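Side-chain contact in DNA replication protein DnaC (Aquifex aeolicus, PDB 3ECC), which acts as a loader of the replicative helicase in replication initiation, binding ADP and magnesium, and probably ATP, through a P-loop AAA-type fold: residues 80-85 and 92-97. Sequence-based numbering, arbitrary orientation.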
loop_
_atom_site.group_PDB
_atom_site.type_symbol
_atom_site.label_atom_id
_atom_site.label_comp_id
_atom_site.label_asym_id
_atom_site.label_seq_id
_atom_site.Cartn_x
_atom_site.Cartn_y
_atom_site.Cartn_z
ATOM N N PHE A 80 12.120 8.845 4.918
ATOM C CA PHE A 80 12.970 10.025 5.163
ATOM C C PHE A 80 12.497 10.847 6.367
ATOM O O PHE A 80 13.315 11.374 7.123
ATOM C CB PHE A 80 13.059 10.934 3.919
ATOM C CG PHE A 80 13.995 10.426 2.850
ATOM C CD1 PHE A 80 15.308 10.088 3.152
ATOM C CD2 PHE A 80 13.571 10.320 1.531
ATOM C CE1 PHE A 80 16.172 9.621 2.160
ATOM C CE2 PHE A 80 14.425 9.856 0.538
ATOM C CZ PHE A 80 15.728 9.509 0.852
ATOM N N ARG A 81 11.180 10.967 6.524
ATOM C CA ARG A 81 10.598 11.660 7.671
ATOM C C ARG A 81 11.017 10.975 8.959
ATOM O O ARG A 81 11.632 11.591 9.830
ATOM C CB ARG A 81 9.076 11.651 7.594
ATOM C CG ARG A 81 8.467 12.765 6.790
ATOM C CD ARG A 81 7.066 13.023 7.285
ATOM N NE ARG A 81 6.148 13.376 6.208
ATOM C CZ ARG A 81 4.854 13.623 6.387
ATOM N NH1 ARG A 81 4.327 13.558 7.603
ATOM N NH2 ARG A 81 4.083 13.935 5.351
ATOM N N LEU A 82 10.682 9.691 9.063
ATOM C CA LEU A 82 10.963 8.905 10.252
ATOM C C LEU A 82 12.445 8.846 10.583
ATOM O O LEU A 82 12.822 9.115 11.718
ATOM C CB LEU A 82 10.408 7.492 10.109
ATOM C CG LEU A 82 8.888 7.359 10.204
ATOM C CD1 LEU A 82 8.448 5.990 9.706
ATOM C CD2 LEU A 82 8.387 7.618 11.624
ATOM N N LYS A 83 13.282 8.505 9.601
ATOM C CA LYS A 83 14.726 8.406 9.848
ATOM C C LYS A 83 15.272 9.666 10.509
ATOM O O LYS A 83 16.208 9.596 11.313
ATOM C CB LYS A 83 15.515 8.102 8.579
ATOM C CG LYS A 83 16.927 7.623 8.858
ATOM C CD LYS A 83 17.932 8.278 7.928
ATOM C CE LYS A 83 19.332 7.690 8.114
ATOM N NZ LYS A 83 20.297 8.145 7.058
ATOM N N HIS A 84 14.670 10.814 10.188
ATOM C CA HIS A 84 15.077 12.082 10.789
ATOM C C HIS A 84 14.730 12.164 12.282
ATOM O O HIS A 84 15.611 12.385 13.108
ATOM C CB HIS A 84 14.499 13.279 10.034
ATOM C CG HIS A 84 14.807 14.586 10.688
ATOM N ND1 HIS A 84 13.840 15.376 11.273
ATOM C CD2 HIS A 84 15.989 15.194 10.932
ATOM C CE1 HIS A 84 14.410 16.442 11.805
ATOM N NE2 HIS A 84 15.714 16.356 11.612
ATOM N N LEU A 85 13.459 11.968 12.619
ATOM C CA LEU A 85 13.035 11.998 14.018
ATOM C C LEU A 85 13.451 10.742 14.793
ATOM O O LEU A 85 13.379 10.718 16.021
ATOM C CB LEU A 85 11.526 12.273 14.159
ATOM C CG LEU A 85 10.578 12.092 12.970
ATOM C CD1 LEU A 85 9.308 11.406 13.410
ATOM C CD2 LEU A 85 10.255 13.427 12.309
ATOM N N THR A 92 8.336 10.462 19.073
ATOM C CA THR A 92 7.795 9.107 18.949
ATOM C C THR A 92 6.328 9.189 18.557
ATOM O O THR A 92 5.766 8.245 18.003
ATOM C CB THR A 92 7.919 8.295 20.268
ATOM O OG1 THR A 92 9.251 8.402 20.785
ATOM C CG2 THR A 92 7.607 6.823 20.023
ATOM N N LYS A 93 5.720 10.338 18.839
ATOM C CA LYS A 93 4.289 10.544 18.613
ATOM C C LYS A 93 3.875 10.300 17.165
ATOM O O LYS A 93 2.808 9.745 16.908
ATOM C CB LYS A 93 3.859 11.943 19.076
ATOM C CG LYS A 93 3.804 12.089 20.598
ATOM C CD LYS A 93 3.306 13.462 21.040
ATOM C CE LYS A 93 3.181 13.528 22.564
ATOM N NZ LYS A 93 2.835 14.893 23.063
ATOM N N PHE A 94 4.731 10.693 16.227
ATOM C CA PHE A 94 4.475 10.446 14.818
ATOM C C PHE A 94 4.573 8.960 14.464
ATOM O O PHE A 94 3.748 8.442 13.704
ATOM C CB PHE A 94 5.425 11.263 13.950
ATOM C CG PHE A 94 5.233 11.049 12.478
ATOM C CD1 PHE A 94 4.115 11.554 11.825
ATOM C CD2 PHE A 94 6.175 10.349 11.739
ATOM C CE1 PHE A 94 3.938 11.357 10.461
ATOM C CE2 PHE A 94 6.009 10.153 10.377
ATOM C CZ PHE A 94 4.888 10.657 9.735
ATOM N N LEU A 95 5.573 8.282 15.022
ATOM C CA LEU A 95 5.790 6.869 14.740
ATOM C C LEU A 95 4.629 5.989 15.219
ATOM O O LEU A 95 4.240 5.045 14.526
ATOM C CB LEU A 95 7.113 6.395 15.338
ATOM C CG LEU A 95 7.494 4.928 15.137
ATOM C CD1 LEU A 95 7.688 4.596 13.665
ATOM C CD2 LEU A 95 8.742 4.596 15.926
ATOM N N LYS A 96 4.075 6.309 16.389
ATOM C CA LYS A 96 2.950 5.540 16.958
ATOM C C LYS A 96 1.669 5.706 16.158
ATOM O O LYS A 96 0.909 4.748 15.985
ATOM C CB LYS A 96 2.684 5.939 18.412
ATOM C CG LYS A 96 3.313 5.020 19.435
ATOM C CD LYS A 96 3.381 5.697 20.783
ATOM C CE LYS A 96 4.621 5.259 21.534
ATOM N NZ LYS A 96 5.119 6.367 22.387
ATOM N N THR A 97 1.426 6.925 15.679
ATOM C CA THR A 97 0.248 7.212 14.875
ATOM C C THR A 97 0.313 6.483 13.543
ATOM O O THR A 97 -0.719 6.057 13.018
ATOM C CB THR A 97 0.089 8.713 14.609
ATOM O OG1 THR A 97 1.364 9.264 14.254
ATOM C CG2 THR A 97 -0.453 9.425 15.849
#
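Phe94 reaches across from helix 93-99 to three side chains of helix 75-86. Its CG stands anti to the backbone N (chi1 179°), which carries the ring out between Leu82, Leu85 and Arg81. Leu82 comes to the ring edge, close to the ring plane, with CD2 3.5 Å from CD2 of Phe94. Leu85 approaches the ring obliquely near its attachment: Leu85 CD1 lies 3.7 Å from Phe94 CD2 and 3.9 Å from Phe94 CB. At the outer end of the ring, Arg81 NH1 is 3.6 Å from both CE1 and CZ of Phe94. The guanidinium is inclined 26° to the ring and approaches at a slant; Asp77 offers it a long, weak ion pair. In the P-loop ATPase fold, helices 75-86 and 93-99 make up the connection from strand 71-74 to its parallel neighbour 104-107 and form a helical hairpin at the surface, with short segments that run roughly antiparallel at 139° and 10.6 Å apart. Leu82, the buried member of the group, also packs on Ile125 of helix 116-131. Leu82 CD2, the methyl that meets Phe94, lies 3.7 Å from Leu95 CD1, bridging two consecutive residues of the second helix. Within helix 93-99, Thr97 OG1 donates a hydrogen bond of 2.6 Å to Phe94 O, from above the carbonyl plane.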